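Local coordinates for trans-2-enoyl-CoA reductase [NADH] (Treponema denticola, PDB 4GGP), which catalyses the NADH-dependent reduction of the carbon-carbon double bond of crotonyl-CoA and longer trans-2-enoyl-CoAs, a step of fatty acid synthesis, at residues A45-P50 / Y324-T329; I291-A296 / S367-A372; K303-H308 / E346-K351. All blocks are in the same frame, centred on the assembly; numbering follows the deposited sequence.

Interaction 1 of 3, residues A45-P50 / Y324-T329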
loop_
_atom_site.group_PDB
_atom_site.type_symbol
_atom_site.label_atom_id
_atom_site.label_comp_id
_atom_site.label_asym_id
_atom_site.label_seq_id
_atom_site.Cartn_x
_atom_site.Cartn_y
_atom_site.Cartn_z
ATOM N N ALA A 45 -3.341 8.458 -24.815
ATOM C CA ALA A 45 -3.643 9.467 -25.832
ATOM C C ALA A 45 -4.879 10.292 -25.502
ATOM O O ALA A 45 -5.984 9.759 -25.417
ATOM C CB ALA A 45 -3.803 8.815 -27.199
ATOM N N GLY A 46 -4.687 11.593 -25.319
ATOM C CA GLY A 46 -5.795 12.502 -25.093
ATOM C C GLY A 46 -5.974 12.836 -23.632
ATOM O O GLY A 46 -6.820 13.651 -23.260
ATOM N N ALA A 47 -5.176 12.194 -22.789
ATOM C CA ALA A 47 -5.189 12.489 -21.367
ATOM C C ALA A 47 -3.893 13.182 -20.957
ATOM O O ALA A 47 -2.890 13.102 -21.658
ATOM C CB ALA A 47 -5.374 11.205 -20.563
ATOM N N LYS A 48 -3.918 13.852 -19.811
ATOM C CA LYS A 48 -2.698 14.364 -19.196
ATOM C C LYS A 48 -1.860 13.215 -18.630
ATOM O O LYS A 48 -2.331 12.077 -18.534
ATOM C CB LYS A 48 -3.042 15.345 -18.078
ATOM C CG LYS A 48 -3.705 16.623 -18.565
ATOM C CD LYS A 48 -4.078 17.518 -17.392
ATOM C CE LYS A 48 -4.506 18.897 -17.882
ATOM N NZ LYS A 48 -3.479 19.513 -18.761
ATOM N N ALA A 49 -0.616 13.509 -18.264
ATOM C CA ALA A 49 0.280 12.493 -17.714
ATOM C C ALA A 49 1.120 13.099 -16.599
ATOM O O ALA A 49 1.459 14.282 -16.654
ATOM C CB ALA A 49 1.184 11.937 -18.810
ATOM N N PRO A 50 1.471 12.296 -15.584
ATOM C CA PRO A 50 2.401 12.779 -14.558
ATOM C C PRO A 50 3.818 12.854 -15.116
ATOM O O PRO A 50 4.203 12.012 -15.927
ATOM C CB PRO A 50 2.312 11.706 -13.468
ATOM C CG PRO A 50 1.957 10.460 -14.202
ATOM C CD PRO A 50 1.083 10.891 -15.368
ATOM N N TYR A 324 -5.974 10.413 -14.500
ATOM C CA TYR A 324 -5.656 10.848 -15.856
ATOM C C TYR A 324 -6.675 10.347 -16.880
ATOM O O TYR A 324 -6.340 9.601 -17.802
ATOM C CB TYR A 324 -4.229 10.427 -16.207
ATOM C CG TYR A 324 -3.247 10.959 -15.184
ATOM C CD1 TYR A 324 -2.863 12.296 -15.195
ATOM C CD2 TYR A 324 -2.739 10.138 -14.188
ATOM C CE1 TYR A 324 -1.986 12.800 -14.249
ATOM C CE2 TYR A 324 -1.859 10.627 -13.240
ATOM C CZ TYR A 324 -1.487 11.958 -13.275
ATOM O OH TYR A 324 -0.623 12.440 -12.328
ATOM N N ARG A 325 -7.923 10.763 -16.690
ATOM C CA ARG A 325 -9.019 10.406 -17.585
ATOM C C ARG A 325 -9.065 11.359 -18.775
ATOM O O ARG A 325 -8.534 12.467 -18.727
ATOM C CB ARG A 325 -10.356 10.465 -16.847
ATOM C CG ARG A 325 -10.518 9.443 -15.736
ATOM C CD ARG A 325 -11.491 9.945 -14.678
ATOM N NE ARG A 325 -12.841 10.156 -15.201
ATOM C CZ ARG A 325 -13.785 9.221 -15.225
ATOM N NH1 ARG A 325 -13.525 8.001 -14.766
ATOM N NH2 ARG A 325 -14.985 9.500 -15.717
ATOM N N LYS A 326 -9.723 10.928 -19.838
ATOM C CA LYS A 326 -9.816 11.747 -21.034
ATOM C C LYS A 326 -10.870 12.844 -20.926
ATOM O O LYS A 326 -10.803 13.835 -21.646
ATOM C CB LYS A 326 -9.986 10.845 -22.252
ATOM C CG LYS A 326 -8.835 9.854 -22.259
ATOM C CD LYS A 326 -8.852 8.863 -23.370
ATOM C CE LYS A 326 -7.558 8.076 -23.314
ATOM N NZ LYS A 326 -7.307 7.336 -24.571
ATOM N N ASP A 327 -11.814 12.688 -20.001
ATOM C CA ASP A 327 -12.774 13.756 -19.736
ATOM C C ASP A 327 -12.212 14.805 -18.780
ATOM O O ASP A 327 -12.877 15.791 -18.476
ATOM C CB ASP A 327 -14.116 13.209 -19.220
ATOM C CG ASP A 327 -13.969 12.327 -17.985
ATOM O OD1 ASP A 327 -12.993 12.484 -17.218
ATOM O OD2 ASP A 327 -14.859 11.477 -17.772
ATOM N N GLY A 328 -10.999 14.566 -18.289
ATOM C CA GLY A 328 -10.291 15.529 -17.464
ATOM C C GLY A 328 -10.849 15.745 -16.069
ATOM O O GLY A 328 -10.428 16.661 -15.365
ATOM N N THR A 329 -11.795 14.905 -15.663
ATOM C CA THR A 329 -12.386 15.013 -14.337
ATOM C C THR A 329 -11.695 14.033 -13.401
ATOM O O THR A 329 -11.076 13.070 -13.851
ATOM C CB THR A 329 -13.881 14.645 -14.357
ATOM O OG1 THR A 329 -14.014 13.267 -14.722
ATOM C CG2 THR A 329 -14.654 15.506 -15.359
HETATM O O HOH W 1 -8.954 14.250 -24.375
HETATM O O HOH W 2 -6.305 13.749 -18.086
#

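Interaction 2 of 3, residues I291-A296 / S367-A372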
loop_
_atom_site.group_PDB
_atom_site.type_symbol
_atom_site.label_atom_id
_atom_site.label_comp_id
_atom_site.label_asym_id
_atom_site.label_seq_id
_atom_site.Cartn_x
_atom_site.Cartn_y
_atom_site.Cartn_z
ATOM N N ILE A 291 -10.828 -9.987 9.453
ATOM C CA ILE A 291 -10.122 -9.607 8.222
ATOM C C ILE A 291 -9.560 -10.759 7.369
ATOM O O ILE A 291 -9.836 -10.813 6.172
ATOM C CB ILE A 291 -9.044 -8.506 8.459
ATOM C CG1 ILE A 291 -9.705 -7.138 8.621
ATOM C CG2 ILE A 291 -8.070 -8.449 7.297
ATOM C CD1 ILE A 291 -10.421 -6.652 7.377
ATOM N N PRO A 292 -8.788 -11.687 7.970
ATOM C CA PRO A 292 -8.256 -12.750 7.106
ATOM C C PRO A 292 -9.340 -13.657 6.513
ATOM O O PRO A 292 -9.147 -14.197 5.423
ATOM C CB PRO A 292 -7.345 -13.545 8.049
ATOM C CG PRO A 292 -6.979 -12.579 9.122
ATOM C CD PRO A 292 -8.214 -11.755 9.326
ATOM N N LEU A 293 -10.460 -13.816 7.211
ATOM C CA LEU A 293 -11.556 -14.623 6.685
ATOM C C LEU A 293 -12.320 -13.825 5.626
ATOM O O LEU A 293 -12.773 -14.373 4.620
ATOM C CB LEU A 293 -12.495 -15.078 7.811
ATOM C CG LEU A 293 -13.724 -15.874 7.356
ATOM C CD1 LEU A 293 -13.313 -17.176 6.661
ATOM C CD2 LEU A 293 -14.668 -16.154 8.523
ATOM N N TYR A 294 -12.455 -12.525 5.861
ATOM C CA TYR A 294 -13.097 -11.637 4.899
ATOM C C TYR A 294 -12.373 -11.659 3.555
ATOM O O TYR A 294 -12.994 -11.843 2.510
ATOM C CB TYR A 294 -13.142 -10.204 5.431
ATOM C CG TYR A 294 -13.554 -9.204 4.377
ATOM C CD1 TYR A 294 -14.843 -9.214 3.865
ATOM C CD2 TYR A 294 -12.657 -8.264 3.884
ATOM C CE1 TYR A 294 -15.237 -8.316 2.901
ATOM C CE2 TYR A 294 -13.042 -7.351 2.913
ATOM C CZ TYR A 294 -14.343 -7.389 2.424
ATOM O OH TYR A 294 -14.772 -6.504 1.457
ATOM N N LEU A 295 -11.058 -11.467 3.598
ATOM C CA LEU A 295 -10.229 -11.428 2.398
ATOM C C LEU A 295 -10.259 -12.737 1.607
ATOM O O LEU A 295 -10.354 -12.726 0.378
ATOM C CB LEU A 295 -8.785 -11.066 2.763
ATOM C CG LEU A 295 -8.570 -9.627 3.243
ATOM C CD1 LEU A 295 -7.119 -9.401 3.626
ATOM C CD2 LEU A 295 -9.020 -8.618 2.171
ATOM N N ALA A 296 -10.163 -13.861 2.309
ATOM C CA ALA A 296 -10.224 -15.163 1.657
ATOM C C ALA A 296 -11.555 -15.331 0.929
ATOM O O ALA A 296 -11.608 -15.893 -0.162
ATOM C CB ALA A 296 -10.024 -16.285 2.675
ATOM N N SER A 367 -11.856 -25.155 0.547
ATOM C CA SER A 367 -12.632 -25.268 -0.684
ATOM C C SER A 367 -13.658 -24.148 -0.829
ATOM O O SER A 367 -13.956 -23.716 -1.940
ATOM C CB SER A 367 -13.331 -26.632 -0.765
ATOM O OG SER A 367 -14.421 -26.701 0.139
ATOM N N LEU A 368 -14.194 -23.683 0.294
ATOM C CA LEU A 368 -15.202 -22.632 0.277
ATOM C C LEU A 368 -14.599 -21.259 -0.022
ATOM O O LEU A 368 -15.171 -20.474 -0.776
ATOM C CB LEU A 368 -15.947 -22.582 1.609
ATOM C CG LEU A 368 -17.352 -21.985 1.539
ATOM C CD1 LEU A 368 -18.250 -22.888 0.713
ATOM C CD2 LEU A 368 -17.927 -21.771 2.935
ATOM N N THR A 369 -13.447 -20.972 0.580
ATOM C CA THR A 369 -12.796 -19.673 0.411
ATOM C C THR A 369 -11.466 -19.813 -0.320
ATOM O O THR A 369 -10.998 -20.922 -0.566
ATOM C CB THR A 369 -12.533 -18.995 1.759
ATOM O OG1 THR A 369 -11.500 -19.705 2.456
ATOM C CG2 THR A 369 -13.795 -18.972 2.606
ATOM N N ASP A 370 -10.853 -18.679 -0.656
ATOM C CA ASP A 370 -9.603 -18.692 -1.408
ATOM C C ASP A 370 -8.375 -18.561 -0.504
ATOM O O ASP A 370 -7.611 -17.604 -0.617
ATOM C CB ASP A 370 -9.604 -17.582 -2.468
ATOM C CG ASP A 370 -8.446 -17.705 -3.445
ATOM O OD1 ASP A 370 -7.838 -18.797 -3.520
ATOM O OD2 ASP A 370 -8.138 -16.709 -4.132
ATOM N N LEU A 371 -8.186 -19.529 0.387
ATOM C CA LEU A 371 -7.025 -19.530 1.272
ATOM C C LEU A 371 -5.747 -19.680 0.466
ATOM O O LEU A 371 -4.700 -19.169 0.854
ATOM C CB LEU A 371 -7.115 -20.660 2.305
ATOM C CG LEU A 371 -8.316 -20.679 3.251
ATOM C CD1 LEU A 371 -8.256 -21.908 4.157
ATOM C CD2 LEU A 371 -8.363 -19.408 4.077
ATOM N N ALA A 372 -5.832 -20.388 -0.655
ATOM C CA ALA A 372 -4.667 -20.559 -1.513
ATOM C C ALA A 372 -4.216 -19.221 -2.094
ATOM O O ALA A 372 -3.024 -18.929 -2.140
ATOM C CB ALA A 372 -4.960 -21.542 -2.621
#

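Interaction 3 of 3, residues K303-H308 / E346-K351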
loop_
_atom_site.group_PDB
_atom_site.type_symbol
_atom_site.label_atom_id
_atom_site.label_comp_id
_atom_site.label_asym_id
_atom_site.label_seq_id
_atom_site.Cartn_x
_atom_site.Cartn_y
_atom_site.Cartn_z
ATOM N N LYS A 303 -12.790 -13.500 -7.719
ATOM C CA LYS A 303 -12.127 -14.269 -8.771
ATOM C C LYS A 303 -13.156 -15.042 -9.605
ATOM O O LYS A 303 -12.977 -15.236 -10.811
ATOM C CB LYS A 303 -11.063 -15.211 -8.198
ATOM C CG LYS A 303 -9.788 -14.497 -7.751
ATOM C CD LYS A 303 -8.794 -15.460 -7.127
ATOM C CE LYS A 303 -7.533 -14.733 -6.667
ATOM N NZ LYS A 303 -6.513 -15.679 -6.120
ATOM N N GLU A 304 -14.241 -15.462 -8.964
ATOM C CA GLU A 304 -15.295 -16.185 -9.671
ATOM C C GLU A 304 -16.131 -15.234 -10.522
ATOM O O GLU A 304 -16.543 -15.582 -11.628
ATOM C CB GLU A 304 -16.192 -16.941 -8.688
ATOM C CG GLU A 304 -15.496 -18.062 -7.919
ATOM C CD GLU A 304 -15.467 -19.382 -8.670
ATOM O OE1 GLU A 304 -15.338 -19.369 -9.914
ATOM O OE2 GLU A 304 -15.582 -20.436 -8.011
ATOM N N LYS A 305 -16.383 -14.039 -9.994
ATOM C CA LYS A 305 -17.093 -13.005 -10.727
ATOM C C LYS A 305 -16.241 -12.451 -11.871
ATOM O O LYS A 305 -16.764 -12.072 -12.915
ATOM C CB LYS A 305 -17.512 -11.870 -9.788
ATOM C CG LYS A 305 -18.269 -10.754 -10.491
ATOM C CD LYS A 305 -18.774 -9.683 -9.532
ATOM C CE LYS A 305 -19.447 -8.553 -10.313
ATOM N NZ LYS A 305 -20.141 -7.564 -9.443
ATOM N N GLY A 306 -14.929 -12.394 -11.661
ATOM C CA GLY A 306 -14.006 -11.959 -12.697
ATOM C C GLY A 306 -13.466 -10.546 -12.544
ATOM O O GLY A 306 -12.946 -9.971 -13.501
ATOM N N ASN A 307 -13.586 -9.976 -11.348
ATOM C CA ASN A 307 -13.099 -8.617 -11.123
ATOM C C ASN A 307 -12.140 -8.505 -9.940
ATOM O O ASN A 307 -12.092 -7.473 -9.275
ATOM C CB ASN A 307 -14.263 -7.629 -10.965
ATOM C CG ASN A 307 -15.158 -7.952 -9.776
ATOM O OD1 ASN A 307 -14.895 -8.881 -9.015
ATOM N ND2 ASN A 307 -16.220 -7.172 -9.609
ATOM N N HIS A 308 -11.396 -9.574 -9.670
ATOM C CA HIS A 308 -10.373 -9.547 -8.629
ATOM C C HIS A 308 -9.174 -8.713 -9.078
ATOM O O HIS A 308 -8.714 -8.855 -10.208
ATOM C CB HIS A 308 -9.900 -10.961 -8.304
ATOM C CG HIS A 308 -8.722 -11.000 -7.380
ATOM N ND1 HIS A 308 -8.804 -10.635 -6.054
ATOM C CD2 HIS A 308 -7.427 -11.338 -7.598
ATOM C CE1 HIS A 308 -7.614 -10.759 -5.491
ATOM N NE2 HIS A 308 -6.761 -11.184 -6.405
ATOM N N GLU A 346 -19.417 -3.605 -4.090
ATOM C CA GLU A 346 -20.636 -3.890 -4.842
ATOM C C GLU A 346 -21.564 -4.747 -3.993
ATOM O O GLU A 346 -21.112 -5.625 -3.253
ATOM C CB GLU A 346 -20.322 -4.610 -6.156
ATOM C CG GLU A 346 -19.778 -3.709 -7.252
ATOM C CD GLU A 346 -19.109 -4.493 -8.366
ATOM O OE1 GLU A 346 -18.924 -5.719 -8.205
ATOM O OE2 GLU A 346 -18.761 -3.881 -9.401
ATOM N N GLU A 347 -22.860 -4.481 -4.107
ATOM C CA GLU A 347 -23.873 -5.140 -3.284
ATOM C C GLU A 347 -23.856 -6.661 -3.426
ATOM O O GLU A 347 -23.880 -7.384 -2.428
ATOM C CB GLU A 347 -25.258 -4.589 -3.625
ATOM C CG GLU A 347 -26.354 -4.974 -2.648
ATOM C CD GLU A 347 -27.679 -4.307 -2.978
ATOM O OE1 GLU A 347 -27.696 -3.429 -3.869
ATOM O OE2 GLU A 347 -28.702 -4.661 -2.354
ATOM N N ASP A 348 -23.814 -7.148 -4.661
ATOM C CA ASP A 348 -23.816 -8.586 -4.902
ATOM C C ASP A 348 -22.560 -9.257 -4.348
ATOM O O ASP A 348 -22.622 -10.375 -3.831
ATOM C CB ASP A 348 -23.978 -8.900 -6.395
ATOM C CG ASP A 348 -22.824 -8.378 -7.228
ATOM O OD1 ASP A 348 -22.297 -7.299 -6.889
ATOM O OD2 ASP A 348 -22.443 -9.046 -8.215
ATOM N N VAL A 349 -21.424 -8.573 -4.454
ATOM C CA VAL A 349 -20.173 -9.092 -3.913
ATOM C C VAL A 349 -20.214 -9.212 -2.389
ATOM O O VAL A 349 -19.844 -10.246 -1.833
ATOM C CB VAL A 349 -18.956 -8.221 -4.341
ATOM C CG1 VAL A 349 -17.734 -8.544 -3.496
ATOM C CG2 VAL A 349 -18.658 -8.425 -5.818
ATOM N N GLN A 350 -20.663 -8.157 -1.713
ATOM C CA GLN A 350 -20.672 -8.165 -0.251
ATOM C C GLN A 350 -21.681 -9.165 0.319
ATOM O O GLN A 350 -21.449 -9.754 1.376
ATOM C CB GLN A 350 -20.931 -6.762 0.302
ATOM C CG GLN A 350 -19.767 -5.792 0.102
ATOM C CD GLN A 350 -18.519 -6.214 0.853
ATOM O OE1 GLN A 350 -18.516 -6.291 2.081
ATOM N NE2 GLN A 350 -17.448 -6.496 0.115
ATOM N N LYS A 351 -22.793 -9.354 -0.385
ATOM C CA LYS A 351 -23.812 -10.315 0.034
ATOM C C LYS A 351 -23.279 -11.739 -0.019
ATOM O O LYS A 351 -23.460 -12.513 0.918
ATOM C CB LYS A 351 -25.057 -10.208 -0.848
ATOM C CG LYS A 351 -26.272 -9.604 -0.165
ATOM C CD LYS A 351 -26.317 -8.096 -0.337
ATOM C CE LYS A 351 -27.660 -7.537 0.103
ATOM N NZ LYS A 351 -27.964 -7.894 1.516
HETATM O O HOH W 3 -17.142 -5.351 -11.484
#

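Interaction 1 of 3, residues A45-P50 / Y324-T329
The phenol ring of Tyr324 lies against the pyrrolidine of Pro50, whose CD stands over one ring face in a CH-pi contact, 3.7 Å from the ring centroid and 19° off its normal. Pro50 CD is offset toward the rim and comes closest to Tyr324 CZ, at 3.5 Å. Further back, the backbone O of Lys48 approaches Tyr324 CD1 obliquely. Ala47 CB points at the other loop and rests 3.3 Å from the carbonyl O of Tyr324.

At the far end Lys326 CG runs past Ala47 CB at 4.1 Å. With CG anti to the carbonyl carbon (chi1 -55°) and the rest extended, the lysine brings NZ to the carbonyl O of Ala45, a hydrogen bond of 2.9 Å, although the position of NZ is less certain. One water accepts from Lys48 N and donates to Arg325 O. Beyond the interface, Arg325 grips Asp327 side-on through NE and NH2.

Pro50 and Tyr324 also touch strand 141-146, through Asp142 and Leu143. The contact ties the loop entering strand 52-56 to the one leaving helix 311-323: the CH-pi contact fixes its buried end, while the solvent end, resting on water and a less certain ammonium bond, is probably more adjustable.

Interaction 2 of 3, residues I291-A296 / S367-A372
Thr369 has chi1 at 70°, which sets OG1 between its backbone N and carbonyl carbon and leaves CG2 anti to the carbonyl carbon; Leu371, with CG anti to its carbonyl carbon (chi1 -59°), sends its CD2 branch back toward the methyl of Ala296. That methyl points toward the opposing segment, and Ala296 CB is met by Thr369 OG1 at 3.7 Å and by Leu371 CD2 at 3.8 Å. Leu293, one helical turn earlier, adds a looser contact, its CD1 reaching Thr369 CG2 at 4.5 Å.

A single backbone hydrogen bond crosses the contact, from Asp370 N to Ala296 O, 2.9 Å long and fairly straight at 163° about the hydrogen. The donor sits well above the carbonyl plane, so it is not aimed at a lone pair. Alongside it, Asp370 CB packs 3.5 Å from Ala296 O.

The polar ends look elsewhere. Thr369 OG1 bonds to Ala365 O, on the helix it has just left, whereas Asp370 turns its carboxylate away to cap Gly373 N through OD1 and pair with Lys303 through OD2.

Helix 291-305 is thereby joined to the break between helices 365-368 and 371-380, where Thr369 follows the first helix and Asp370 N-caps the second: a short break between two helices with an aspartate N-cap, packed closely where the helix it meets carries a small alanine.

Interaction 3 of 3, residues K303-H308 / E346-K351
Lys305 NZ sits between two carboxylates. It donates to Glu346 OE1 at 2.5 Å, a salt bridge shorter than normal and of doubtful exact length, and to Asp348 OD2 at 3.0 Å, with a weak third bond to Asp348 OD1. The two acids are met differently: at Asp348 the ammonium meets the syn lone pair of OD2, whereas it comes to Glu346 OE1 from above the carboxylate plane, about 50° out of it.

Next to the charges, Lys305 CD rests on Val349 CG2 at 3.9 Å, the two side chains crossing at about a right angle. With CG anti to the backbone N (chi1 -180°) and the rest extended, the lysine chain reaches from helix 291-305 to the two acids. Asn307 reaches toward Glu346 from the same segment as Lys305, amide and carboxylate planes 34° apart; a water accepts from Asn307 ND2 at 2.8 Å and donates to Glu346 OE2.

Further out, Glu346 holds the N-cap position of helix 347-359 and Asp348 lies in its first turn, which places both acids at the start of that helix. Val349 also packs on Leu298 and Met302 of helix 291-305, while Asn307 touches Met302 and Trp343.

One ammonium thus faces two acids at the solvent-facing surface where two helix ends meet. Such pairing would be expected to keep Lys305 protonated and to ease the repulsion between Glu346 and Asp348.

Interactions 2 and 3 share helix 291-305 and lie about 14 Å apart between centres. They touch directly: Lys303 NZ of interaction 3 forms a salt bridge of 2.8 Å with Asp370 OD2 of interaction 2, and Tyr294 OH probably bonds to Gln350 NE2. Both lie near residues of the binding site: the side chain of Ala296 is about 8 Å from that of Val281, which binds NAD(+), and the side chain of Val349 is about 10 Å from that of Tyr234, which binds substrate. Interaction 1 stands apart, its centre about 37 Å from that of interaction 2 and about 28 Å from that of interaction 3, away from the known sites.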